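Local coordinates for SusD superfamily protein (Bacteroides thetaiotaomicron VPI-5482, PDB 3HDX) that probably binds polysaccharide at the outer membrane as a SusD-family protein, contributing to carbohydrate uptake and metabolism, at residues H35-C38 against G39-K43. Numbering follows the deposited sequence.
Sequences HWIC and GDLRK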
loop_
_atom_site.group_PDB
_atom_site.type_symbol
_atom_site.label_atom_id
_atom_site.label_comp_id
_atom_site.label_asym_id
_atom_site.label_seq_id
_atom_site.Cartn_x
_atom_site.Cartn_y
_atom_site.Cartn_z
ATOM N N HIS A 35 -3.566 3.018 -6.960
ATOM C CA HIS A 35 -2.499 2.892 -5.965
ATOM C C HIS A 35 -1.323 3.841 -6.223
ATOM O O HIS A 35 -0.859 4.544 -5.321
ATOM C CB HIS A 35 -2.044 1.427 -5.886
ATOM C CG HIS A 35 -1.071 1.147 -4.770
ATOM N ND1 HIS A 35 -1.379 1.301 -3.434
ATOM C CD2 HIS A 35 0.193 0.658 -4.814
ATOM C CE1 HIS A 35 -0.326 0.949 -2.712
ATOM N NE2 HIS A 35 0.640 0.556 -3.524
ATOM N N TRP A 36 -0.936 3.919 -7.490
ATOM C CA TRP A 36 0.202 4.732 -7.925
ATOM C C TRP A 36 -0.184 6.170 -8.159
ATOM O O TRP A 36 0.606 7.072 -7.882
ATOM C CB TRP A 36 0.891 4.077 -9.136
ATOM C CG TRP A 36 1.205 2.651 -8.805
ATOM C CD1 TRP A 36 2.257 2.179 -8.076
ATOM C CD2 TRP A 36 0.364 1.522 -9.083
ATOM N NE1 TRP A 36 2.139 0.820 -7.902
ATOM C CE2 TRP A 36 0.985 0.394 -8.502
ATOM C CE3 TRP A 36 -0.868 1.353 -9.761
ATOM C CZ2 TRP A 36 0.421 -0.887 -8.581
ATOM C CZ3 TRP A 36 -1.431 0.079 -9.829
ATOM C CH2 TRP A 36 -0.792 -1.020 -9.220
ATOM N N ILE A 37 -1.388 6.380 -8.711
ATOM C CA ILE A 37 -1.906 7.725 -8.961
ATOM C C ILE A 37 -2.034 8.476 -7.634
ATOM O O ILE A 37 -1.547 9.613 -7.485
ATOM C CB ILE A 37 -3.296 7.660 -9.680
ATOM C CG1 ILE A 37 -3.149 7.167 -11.135
ATOM C CG2 ILE A 37 -4.023 9.001 -9.579
ATOM C CD1 ILE A 37 -2.377 8.025 -12.049
ATOM N N CYS A 38 -2.624 7.808 -6.640
ATOM C CA CYS A 38 -2.834 8.423 -5.332
ATOM C C CYS A 38 -1.604 8.432 -4.436
ATOM O O CYS A 38 -1.504 9.330 -3.577
ATOM C CB CYS A 38 -4.016 7.756 -4.590
ATOM S SG CYS A 38 -5.573 7.873 -5.451
ATOM N N GLY A 39 -0.726 7.431 -4.593
ATOM C CA GLY A 39 0.416 7.235 -3.713
ATOM C C GLY A 39 1.779 7.689 -4.178
ATOM O O GLY A 39 2.599 8.048 -3.365
ATOM N N ASP A 40 2.039 7.601 -5.479
ATOM C CA ASP A 40 3.322 7.968 -6.068
ATOM C C ASP A 40 3.289 9.260 -6.875
ATOM O O ASP A 40 4.213 10.064 -6.810
ATOM C CB ASP A 40 3.859 6.867 -6.997
ATOM C CG ASP A 40 4.450 5.719 -6.253
ATOM O OD1 ASP A 40 5.481 5.889 -5.593
ATOM O OD2 ASP A 40 3.899 4.630 -6.327
ATOM N N LEU A 41 2.219 9.455 -7.648
ATOM C CA LEU A 41 2.197 10.574 -8.611
ATOM C C LEU A 41 1.947 11.930 -7.975
ATOM O O LEU A 41 2.572 12.935 -8.364
ATOM C CB LEU A 41 1.201 10.269 -9.738
ATOM C CG LEU A 41 1.107 11.270 -10.913
ATOM C CD1 LEU A 41 2.454 11.388 -11.636
ATOM C CD2 LEU A 41 0.004 10.765 -11.860
ATOM N N ARG A 42 1.019 11.968 -7.026
ATOM C CA ARG A 42 0.575 13.190 -6.335
ATOM C C ARG A 42 1.725 13.831 -5.554
ATOM O O ARG A 42 2.222 13.272 -4.580
ATOM C CB ARG A 42 -0.601 12.861 -5.434
ATOM C CG ARG A 42 -1.317 14.040 -4.895
ATOM C CD ARG A 42 -2.464 13.612 -4.052
ATOM N NE ARG A 42 -3.252 14.750 -3.604
ATOM C CZ ARG A 42 -4.171 14.680 -2.643
ATOM N NH1 ARG A 42 -4.473 13.500 -2.068
ATOM N NH2 ARG A 42 -4.797 15.790 -2.268
ATOM N N LYS A 43 2.140 15.015 -6.005
ATOM C CA LYS A 43 3.306 15.731 -5.476
ATOM C C LYS A 43 4.554 14.828 -5.374
ATOM O O LYS A 43 5.432 15.026 -4.527
ATOM C CB LYS A 43 2.983 16.417 -4.147
ATOM C CG LYS A 43 1.866 17.454 -4.211
ATOM C CD LYS A 43 2.153 18.604 -5.180
ATOM C CE LYS A 43 3.398 19.392 -4.818
ATOM N NZ LYS A 43 3.734 20.461 -5.817
HETATM O O HOH W 1 -3.718 10.693 -2.734
#
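W36 O takes two backbone donors at the C-terminal end of helix 34-41. D40 N lies 2.8 Å from W36 O, and L41 N lies 2.9 Å from it. The D40 bond comes from above the carbonyl plane. The L41 bond runs nearly straight on, at 169°, and closes a wider pi-type turn. One residue earlier, G39 N makes a weak bond to H35 O at 3.0 Å.

W36 O thus holds both an i+4 donor (D40 N) and an i+5 donor (L41 N). R42 leaves helical geometry directly afterwards. C38 O accepts a hydrogen bond from a water at 2.7 Å. The same water accepts from R42 NH1, in the plane of the guanidinium, so it bridges the helix end to the first residue beyond it. The arginine chain is extended from CG to NE, which carries the guanidinium to this water and to N60 OD1, bonded to NH2.

The D40 carboxylate lies beside the indole of W36, the two planes only 6° apart. D40 OD2 sits at the ring edge, 3.4 Å from W36 CD1. That oxygen is satisfied by G428 N, while G426 N gives OD1 a weak bond. H35 ND1 is hydrogen-bonded to Y124 OH.

I37 and L41 make an apolar contact side by side, with I37 CD1 3.6 Å from L41 CD2. L41 CG is anti to the backbone N (chi1 -175°), which brings CD2 alongside I37 CD1.

The residues that meet here are all buried. I37 and L41 pack on L54 and V57 of helix 52-58. C38 touches Y432 and R42 touches W431, both of helix 430-441. H35 and W36 rest against I358 of strand 358-361.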